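Local coordinates for sugar ABC transporter substrate-binding protein (Treponema pallidum subsp. pallidum, PDB 5U2P) that probably captures a small solute, perhaps a sugar, in the periplasm and hands it to an ABC transporter for import, at residues Q71-L76 and S95-D100; A78-G83 and A310-S315; D87-S92 and L103-L108. All coordinates share one frame; numbering follows the deposited sequence.

Interaction 1: residues Q71-L76 and S95-D100; sequences QYPTVL and SLHALD
H97 reaches helix 72-81 from a turn in which L96, H97 and A98 all have positive phi, a left-handed backbone stretch held by the A98 N to S95 O and L99 N to L96 O hydrogen bonds. Its side chain crosses those of P73 and L76 at about a right angle. CD2 lies 4.0 Å from P73 CB and CE1 4.2 Å from L76 CD2, both partners on the same side of the ring plane and oblique to it. CG is turned opposite the carbonyl carbon (chi1 -43°), which carries the imidazole out toward the helix. ND1 is buried here without a hydrogen-bond partner in the model. The backbone oxygen of H97 adds a weak hydrogen bond to NE2 of H77, whose ND1 bonds P73 O. Next along the turn, L99 sends CD1 to within 4.1 Å of L76 CD2, so one methyl of L76 meets both the imidazole and the leucine. D100 then caps the following helix through OD1 to Y102 N. The contact packs the turn after strand 88-92 against the first turns of the helix in a beta-alpha-beta crossover, 61-67 to 72-81 to 88-92, of an alpha/beta solute-binding-protein domain.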
loop_
_atom_site.group_PDB
_atom_site.type_symbol
_atom_site.label_atom_id
_atom_site.label_comp_id
_atom_site.label_asym_id
_atom_site.label_seq_id
_atom_site.Cartn_x
_atom_site.Cartn_y
_atom_site.Cartn_z
ATOM N N GLN A 71 17.316 -15.059 1.742
ATOM C CA GLN A 71 18.675 -14.858 1.254
ATOM C C GLN A 71 18.717 -13.942 0.035
ATOM O O GLN A 71 19.791 -13.476 -0.357
ATOM C CB GLN A 71 19.312 -16.203 0.889
ATOM C CG GLN A 71 19.303 -17.233 2.004
ATOM C CD GLN A 71 20.584 -17.235 2.804
ATOM O OE1 GLN A 71 21.117 -16.183 3.151
ATOM N NE2 GLN A 71 21.093 -18.426 3.096
ATOM N N TYR A 72 17.557 -13.693 -0.566
ATOM C CA TYR A 72 17.521 -13.065 -1.883
ATOM C C TYR A 72 18.175 -11.674 -1.910
ATOM O O TYR A 72 18.967 -11.400 -2.805
ATOM C CB TYR A 72 16.083 -12.968 -2.413
ATOM C CG TYR A 72 16.050 -12.370 -3.798
ATOM C CD1 TYR A 72 15.785 -11.023 -3.988
ATOM C CD2 TYR A 72 16.318 -13.151 -4.910
ATOM C CE1 TYR A 72 15.776 -10.471 -5.254
ATOM C CE2 TYR A 72 16.305 -12.612 -6.186
ATOM C CZ TYR A 72 16.048 -11.274 -6.355
ATOM O OH TYR A 72 16.056 -10.751 -7.633
ATOM N N PRO A 73 17.850 -10.801 -0.942
ATOM C CA PRO A 73 18.465 -9.468 -1.004
ATOM C C PRO A 73 19.986 -9.531 -0.894
ATOM O O PRO A 73 20.676 -8.822 -1.619
ATOM C CB PRO A 73 17.847 -8.740 0.188
ATOM C CG PRO A 73 16.559 -9.467 0.452
ATOM C CD PRO A 73 16.855 -10.898 0.140
ATOM N N THR A 74 20.494 -10.391 -0.014
ATOM C CA THR A 74 21.933 -10.609 0.116
ATOM C C THR A 74 22.546 -11.080 -1.203
ATOM O O THR A 74 23.569 -10.548 -1.649
ATOM C CB THR A 74 22.249 -11.659 1.206
ATOM O OG1 THR A 74 21.745 -11.208 2.467
ATOM C CG2 THR A 74 23.750 -11.890 1.319
ATOM N N VAL A 75 21.922 -12.083 -1.817
ATOM C CA VAL A 75 22.424 -12.647 -3.064
ATOM C C VAL A 75 22.379 -11.643 -4.204
ATOM O O VAL A 75 23.349 -11.510 -4.944
ATOM C CB VAL A 75 21.639 -13.905 -3.478
ATOM C CG1 VAL A 75 22.082 -14.395 -4.856
ATOM C CG2 VAL A 75 21.848 -15.002 -2.462
ATOM N N LEU A 76 21.258 -10.952 -4.367
ATOM C CA LEU A 76 21.145 -9.971 -5.444
ATOM C C LEU A 76 22.216 -8.878 -5.314
ATOM O O LEU A 76 22.868 -8.519 -6.299
ATOM C CB LEU A 76 19.756 -9.345 -5.447
ATOM C CG LEU A 76 19.515 -8.212 -6.444
ATOM C CD1 LEU A 76 19.742 -8.676 -7.862
ATOM C CD2 LEU A 76 18.125 -7.647 -6.269
ATOM N N SER A 95 11.468 0.786 -2.836
ATOM C CA SER A 95 12.775 1.236 -2.352
ATOM C C SER A 95 13.990 0.458 -2.878
ATOM O O SER A 95 15.124 0.864 -2.647
ATOM C CB SER A 95 12.778 1.224 -0.824
ATOM O OG SER A 95 11.930 2.254 -0.326
ATOM N N LEU A 96 13.758 -0.627 -3.602
ATOM C CA LEU A 96 14.814 -1.396 -4.275
ATOM C C LEU A 96 15.924 -1.888 -3.346
ATOM O O LEU A 96 17.092 -1.920 -3.739
ATOM C CB LEU A 96 15.442 -0.580 -5.408
ATOM C CG LEU A 96 14.474 0.026 -6.414
ATOM C CD1 LEU A 96 15.228 0.875 -7.385
ATOM C CD2 LEU A 96 13.703 -1.049 -7.161
ATOM N N HIS A 97 15.560 -2.296 -2.135
ATOM C CA HIS A 97 16.549 -2.764 -1.163
ATOM C C HIS A 97 17.680 -1.739 -0.965
ATOM O O HIS A 97 18.824 -2.125 -0.737
ATOM C CB HIS A 97 17.176 -4.097 -1.611
ATOM C CG HIS A 97 16.207 -5.107 -2.161
ATOM N ND1 HIS A 97 15.981 -5.268 -3.516
ATOM C CD2 HIS A 97 15.457 -6.053 -1.545
ATOM C CE1 HIS A 97 15.118 -6.250 -3.705
ATOM N NE2 HIS A 97 14.784 -6.745 -2.525
ATOM N N ALA A 98 17.366 -0.450 -1.090
ATOM C CA ALA A 98 18.345 0.636 -0.919
ATOM C C ALA A 98 19.476 0.629 -1.958
ATOM O O ALA A 98 20.481 1.344 -1.801
ATOM C CB ALA A 98 18.935 0.592 0.489
ATOM N N LEU A 99 19.313 -0.160 -3.018
ATOM C CA LEU A 99 20.251 -0.177 -4.138
ATOM C C LEU A 99 20.164 1.112 -4.953
ATOM O O LEU A 99 19.091 1.691 -5.087
ATOM C CB LEU A 99 19.969 -1.379 -5.049
ATOM C CG LEU A 99 20.147 -2.773 -4.434
ATOM C CD1 LEU A 99 19.527 -3.859 -5.330
ATOM C CD2 LEU A 99 21.615 -3.059 -4.185
ATOM N N ASP A 100 21.291 1.558 -5.505
ATOM C CA ASP A 100 21.296 2.722 -6.394
ATOM C C ASP A 100 20.871 2.318 -7.799
ATOM O O ASP A 100 21.656 1.710 -8.553
ATOM C CB ASP A 100 22.693 3.376 -6.443
ATOM C CG ASP A 100 22.694 4.693 -7.203
ATOM O OD1 ASP A 100 21.710 4.993 -7.908
ATOM O OD2 ASP A 100 23.684 5.439 -7.098
#

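Interaction 2: residues A78-G83 and A310-S315; sequences ARLADG and AVHKKS
The side chains of L80 and H312 lie alongside one another and point opposite ways, the leucine coming off the last turn of helix 72-81 and the histidine from the chain that continues strand 307-311. L80 CD2 approaches the imidazole obliquely and stands 3.6 Å from H312 CD2. The histidine reaches it by extending its ring away from its own backbone N (chi1 -176°). The rim of the same ring faces the helix end. G83 O lies near the ring plane at 3.9 Å from H312 CE1, and a water in that plane joins the two segments, 2.7 Å from H312 NE2 and 2.7 Å from L80 O, to which it donates. ND1 has a weak hydrogen bond to A85 O, so polar partners are found at both ring nitrogens. This joins the C-terminal end of a crossover helix to strand 307-311, which runs antiparallel to 88-92 within the 2-1-3-5-4 sheet seen in type II periplasmic binding proteins. Beyond the strand the chain bends in a type I turn from H312 to S315 that folds back over the imidazole: K314 N sits 3.8 Å above one face, displaced toward the rim, with S315 N at a similar height. K314 itself extends toward the helix end, where NZ is 4.4 Å from L80 O, too long for a hydrogen bond, although the positive charge probably suits this carbonyl-rich terminus. G83 leaves the helix with positive phi (80°), and its N makes a weak bond back to L80 O.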
loop_
_atom_site.group_PDB
_atom_site.type_symbol
_atom_site.label_atom_id
_atom_site.label_comp_id
_atom_site.label_asym_id
_atom_site.label_seq_id
_atom_site.Cartn_x
_atom_site.Cartn_y
_atom_site.Cartn_z
ATOM N N ALA A 78 25.153 -9.030 -3.858
ATOM C CA ALA A 78 26.453 -9.615 -4.198
ATOM C C ALA A 78 26.643 -9.784 -5.704
ATOM O O ALA A 78 27.719 -9.507 -6.234
ATOM C CB ALA A 78 26.627 -10.958 -3.511
ATOM N N ARG A 79 25.603 -10.260 -6.389
ATOM C CA ARG A 79 25.681 -10.498 -7.832
ATOM C C ARG A 79 25.723 -9.192 -8.633
ATOM O O ARG A 79 26.343 -9.137 -9.686
ATOM C CB ARG A 79 24.500 -11.351 -8.314
ATOM C CG ARG A 79 24.362 -12.695 -7.604
ATOM C CD ARG A 79 25.354 -13.695 -8.108
ATOM N NE ARG A 79 25.102 -14.056 -9.498
ATOM C CZ ARG A 79 24.259 -15.008 -9.884
ATOM N NH1 ARG A 79 24.103 -15.263 -11.182
ATOM N NH2 ARG A 79 23.579 -15.706 -8.975
ATOM N N LEU A 80 25.067 -8.151 -8.132
ATOM C CA LEU A 80 25.145 -6.840 -8.767
ATOM C C LEU A 80 26.556 -6.273 -8.577
ATOM O O LEU A 80 27.150 -5.722 -9.504
ATOM C CB LEU A 80 24.093 -5.887 -8.188
ATOM C CG LEU A 80 22.636 -6.192 -8.629
ATOM C CD1 LEU A 80 21.640 -5.351 -7.857
ATOM C CD2 LEU A 80 22.437 -5.988 -10.121
ATOM N N ALA A 81 27.078 -6.456 -7.376
ATOM C CA ALA A 81 28.400 -5.949 -6.997
ATOM C C ALA A 81 29.521 -6.571 -7.823
ATOM O O ALA A 81 30.423 -5.858 -8.264
ATOM C CB ALA A 81 28.646 -6.196 -5.538
ATOM N N ASP A 82 29.471 -7.886 -8.038
ATOM C CA ASP A 82 30.502 -8.545 -8.841
ATOM C C ASP A 82 30.156 -8.619 -10.334
ATOM O O ASP A 82 30.935 -9.149 -11.128
ATOM C CB ASP A 82 30.796 -9.954 -8.300
ATOM C CG ASP A 82 29.624 -10.906 -8.418
ATOM O OD1 ASP A 82 28.685 -10.646 -9.193
ATOM O OD2 ASP A 82 29.660 -11.950 -7.735
ATOM N N GLY A 83 28.990 -8.100 -10.705
ATOM C CA GLY A 83 28.628 -7.924 -12.101
ATOM C C GLY A 83 28.129 -9.182 -12.782
ATOM O O GLY A 83 27.940 -9.207 -13.997
ATOM N N ALA A 310 13.317 -5.901 -12.757
ATOM C CA ALA A 310 14.203 -4.879 -13.311
ATOM C C ALA A 310 15.192 -5.483 -14.296
ATOM O O ALA A 310 15.480 -6.677 -14.236
ATOM C CB ALA A 310 14.968 -4.161 -12.189
ATOM N N VAL A 311 15.740 -4.632 -15.164
ATOM C CA VAL A 311 16.804 -5.023 -16.095
ATOM C C VAL A 311 18.174 -4.581 -15.570
ATOM O O VAL A 311 18.374 -3.418 -15.228
ATOM C CB VAL A 311 16.575 -4.426 -17.492
ATOM C CG1 VAL A 311 17.659 -4.894 -18.482
ATOM C CG2 VAL A 311 15.205 -4.836 -18.025
ATOM N N HIS A 312 19.085 -5.545 -15.481
ATOM C CA HIS A 312 20.474 -5.290 -15.100
ATOM C C HIS A 312 21.173 -4.444 -16.159
ATOM O O HIS A 312 21.316 -4.856 -17.307
ATOM C CB HIS A 312 21.195 -6.617 -14.920
ATOM C CG HIS A 312 22.608 -6.495 -14.430
ATOM N ND1 HIS A 312 23.574 -7.431 -14.739
ATOM C CD2 HIS A 312 23.210 -5.583 -13.629
ATOM C CE1 HIS A 312 24.714 -7.090 -14.166
ATOM N NE2 HIS A 312 24.523 -5.971 -13.488
ATOM N N LYS A 313 21.595 -3.264 -15.737
ATOM C CA LYS A 313 22.157 -2.232 -16.603
ATOM C C LYS A 313 23.391 -2.704 -17.350
ATOM O O LYS A 313 23.598 -2.336 -18.506
ATOM C CB LYS A 313 22.503 -1.005 -15.752
ATOM C CG LYS A 313 22.824 0.237 -16.540
ATOM C CD LYS A 313 22.949 1.462 -15.631
ATOM C CE LYS A 313 23.185 2.717 -16.457
ATOM N NZ LYS A 313 23.212 3.942 -15.628
ATOM N N LYS A 314 24.213 -3.514 -16.687
ATOM C CA LYS A 314 25.471 -3.982 -17.278
ATOM C C LYS A 314 25.282 -5.242 -18.118
ATOM O O LYS A 314 26.246 -5.786 -18.644
ATOM C CB LYS A 314 26.510 -4.226 -16.178
ATOM C CG LYS A 314 26.843 -2.963 -15.375
ATOM C CD LYS A 314 27.916 -3.189 -14.306
ATOM C CE LYS A 314 27.775 -2.183 -13.155
ATOM N NZ LYS A 314 28.710 -2.440 -12.019
ATOM N N SER A 315 24.040 -5.701 -18.262
ATOM C CA SER A 315 23.759 -6.844 -19.121
ATOM C C SER A 315 24.186 -6.604 -20.570
ATOM O O SER A 315 24.045 -5.496 -21.104
ATOM C CB SER A 315 22.272 -7.178 -19.094
ATOM O OG SER A 315 21.954 -8.103 -20.109
HETATM O O HOH W 1 26.606 -5.004 -12.044
#

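Interaction 3: residues D87-S92 and L103-L108; sequences DVVEVS and LYFVDL
F105 points its ring at strand 88-92 and meets two valines by apolar contact alone, no hydrogen bond passing directly between the segments. V89 CG2 is 3.8 Å from F105 CE1, and V91 CG1 is likewise 3.8 Å from F105 CZ. Both methyls come to the far end of the ring obliquely. The V91 and F105 side chains approach from opposing directions, whereas V89 crosses F105 at about a right angle. With chi1 of -61°, V89 tucks CG2 between its backbone N and carbonyl carbon, and this is the branch that reaches the ring, while V91, rotated much the same way, touches with its other methyl. Over the centre of one ring face lies Y104 CB, 4.0 Å above the plane, so the preceding residue probably helps to limit the ring's tilt. L80 of helix 72-81 and A310 of strand 307-311 also touch F105. Strand 88-92 is the third strand in chain order and the central one of the five-stranded 2-1-3-5-4 sheet of this alpha/beta domain, and the alternation of its residues puts V89 and V91 on the same side. Backbone hydrogen bonding joins the two segments only indirectly, through strand 307-311: V89 pairs with A310, and V106 with V311. Polar contacts lie on E90, whose carboxylate bonds H42, Q307 and the backbone N of R39, and, just before the strand, on D87, which forms a salt bridge with R317.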
loop_
_atom_site.group_PDB
_atom_site.type_symbol
_atom_site.label_atom_id
_atom_site.label_comp_id
_atom_site.label_asym_id
_atom_site.label_seq_id
_atom_site.Cartn_x
_atom_site.Cartn_y
_atom_site.Cartn_z
ATOM N N ASP A 87 20.174 -11.080 -16.355
ATOM C CA ASP A 87 19.716 -9.958 -17.180
ATOM C C ASP A 87 18.477 -9.269 -16.583
ATOM O O ASP A 87 18.320 -8.048 -16.684
ATOM C CB ASP A 87 19.382 -10.422 -18.602
ATOM C CG ASP A 87 20.506 -11.208 -19.266
ATOM O OD1 ASP A 87 21.683 -10.811 -19.177
ATOM O OD2 ASP A 87 20.190 -12.229 -19.916
ATOM N N VAL A 88 17.582 -10.075 -16.022
ATOM C CA VAL A 88 16.363 -9.605 -15.375
ATOM C C VAL A 88 16.372 -10.080 -13.928
ATOM O O VAL A 88 16.636 -11.252 -13.672
ATOM C CB VAL A 88 15.108 -10.110 -16.100
ATOM C CG1 VAL A 88 13.835 -9.738 -15.333
ATOM C CG2 VAL A 88 15.089 -9.538 -17.502
ATOM N N VAL A 89 16.105 -9.169 -12.989
ATOM C CA VAL A 89 16.137 -9.517 -11.569
ATOM C C VAL A 89 14.881 -9.017 -10.873
ATOM O O VAL A 89 14.392 -7.909 -11.140
ATOM C CB VAL A 89 17.425 -8.975 -10.875
ATOM C CG1 VAL A 89 18.650 -9.597 -11.514
ATOM C CG2 VAL A 89 17.509 -7.447 -10.934
ATOM N N GLU A 90 14.348 -9.844 -9.980
ATOM C CA GLU A 90 13.262 -9.426 -9.112
ATOM C C GLU A 90 13.753 -8.356 -8.133
ATOM O O GLU A 90 14.850 -8.463 -7.581
ATOM C CB GLU A 90 12.666 -10.619 -8.338
ATOM C CG GLU A 90 11.536 -10.174 -7.433
ATOM C CD GLU A 90 10.934 -11.269 -6.585
ATOM O OE1 GLU A 90 11.290 -12.448 -6.766
ATOM O OE2 GLU A 90 10.087 -10.932 -5.731
ATOM N N VAL A 91 12.945 -7.319 -7.943
ATOM C CA VAL A 91 13.251 -6.270 -6.982
ATOM C C VAL A 91 12.027 -5.959 -6.150
ATOM O O VAL A 91 10.902 -6.190 -6.565
ATOM C CB VAL A 91 13.745 -4.965 -7.667
ATOM C CG1 VAL A 91 15.084 -5.205 -8.382
ATOM C CG2 VAL A 91 12.699 -4.430 -8.638
ATOM N N SER A 92 12.275 -5.432 -4.954
ATOM C CA SER A 92 11.229 -4.930 -4.085
ATOM C C SER A 92 11.025 -3.438 -4.315
ATOM O O SER A 92 11.931 -2.627 -4.101
ATOM C CB SER A 92 11.580 -5.195 -2.618
ATOM O OG SER A 92 11.546 -6.589 -2.335
ATOM N N LEU A 103 23.087 3.031 -10.869
ATOM C CA LEU A 103 24.247 2.150 -11.012
ATOM C C LEU A 103 23.917 0.805 -11.632
ATOM O O LEU A 103 24.729 0.246 -12.372
ATOM C CB LEU A 103 24.878 1.882 -9.645
ATOM C CG LEU A 103 26.314 2.339 -9.422
ATOM C CD1 LEU A 103 26.387 3.852 -9.500
ATOM C CD2 LEU A 103 26.809 1.827 -8.076
ATOM N N TYR A 104 22.739 0.274 -11.311
ATOM C CA TYR A 104 22.473 -1.141 -11.580
ATOM C C TYR A 104 21.323 -1.458 -12.517
ATOM O O TYR A 104 21.320 -2.539 -13.101
ATOM C CB TYR A 104 22.215 -1.867 -10.272
ATOM C CG TYR A 104 23.407 -1.886 -9.345
ATOM C CD1 TYR A 104 24.595 -2.479 -9.739
ATOM C CD2 TYR A 104 23.328 -1.335 -8.076
ATOM C CE1 TYR A 104 25.680 -2.509 -8.897
ATOM C CE2 TYR A 104 24.405 -1.362 -7.228
ATOM C CZ TYR A 104 25.577 -1.952 -7.647
ATOM O OH TYR A 104 26.664 -1.989 -6.818
ATOM N N PHE A 105 20.350 -0.555 -12.642
ATOM C CA PHE A 105 19.122 -0.870 -13.386
ATOM C C PHE A 105 18.833 0.049 -14.563
ATOM O O PHE A 105 19.141 1.227 -14.550
ATOM C CB PHE A 105 17.928 -0.842 -12.449
ATOM C CG PHE A 105 18.077 -1.750 -11.262
ATOM C CD1 PHE A 105 18.502 -3.058 -11.440
ATOM C CD2 PHE A 105 17.792 -1.312 -9.988
ATOM C CE1 PHE A 105 18.658 -3.906 -10.355
ATOM C CE2 PHE A 105 17.949 -2.152 -8.892
ATOM C CZ PHE A 105 18.382 -3.450 -9.083
ATOM N N VAL A 106 18.168 -0.502 -15.565
ATOM C CA VAL A 106 17.746 0.287 -16.716
ATOM C C VAL A 106 16.535 1.140 -16.367
ATOM O O VAL A 106 15.553 0.638 -15.817
ATOM C CB VAL A 106 17.401 -0.613 -17.910
ATOM C CG1 VAL A 106 16.925 0.236 -19.087
ATOM C CG2 VAL A 106 18.610 -1.448 -18.290
ATOM N N ASP A 107 16.601 2.434 -16.688
ATOM C CA ASP A 107 15.461 3.330 -16.487
ATOM C C ASP A 107 14.362 3.022 -17.502
ATOM O O ASP A 107 14.562 3.187 -18.710
ATOM C CB ASP A 107 15.913 4.800 -16.597
ATOM C CG ASP A 107 14.751 5.791 -16.542
ATOM O OD1 ASP A 107 13.639 5.389 -16.164
ATOM O OD2 ASP A 107 14.952 6.983 -16.873
ATOM N N LEU A 108 13.221 2.529 -17.014
ATOM C CA LEU A 108 12.145 2.067 -17.889
ATOM C C LEU A 108 11.078 3.143 -18.081
ATOM O O LEU A 108 10.018 2.881 -18.667
ATOM C CB LEU A 108 11.494 0.781 -17.316
ATOM C CG LEU A 108 12.441 -0.406 -17.105
ATOM C CD1 LEU A 108 11.751 -1.591 -16.406
ATOM C CD2 LEU A 108 13.082 -0.854 -18.386
#

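Overall arrangement
From the N terminus, 71-76 opens interaction 1, and 78-83 on the same helix opens interaction 2; 87-92 then begins interaction 3. Interaction 1 closes first, at 95-100, and so crosses both others. Interaction 3 closes next, at 103-108, entirely within the long excursion that interaction 2 ends only at 310-315. The first and second contacts meet where L99 CD1 lies 3.6 Å from L80 CD1. The first reaches the third through Y72 OH, 2.6 Å from E90 O, and the second reaches it through K313 N, 2.7 Å from Y104 O. Together they tie helix 72-81 and two parts of the connection that follows strand 88-92 to one sheet, including its late-arriving strand 307-311.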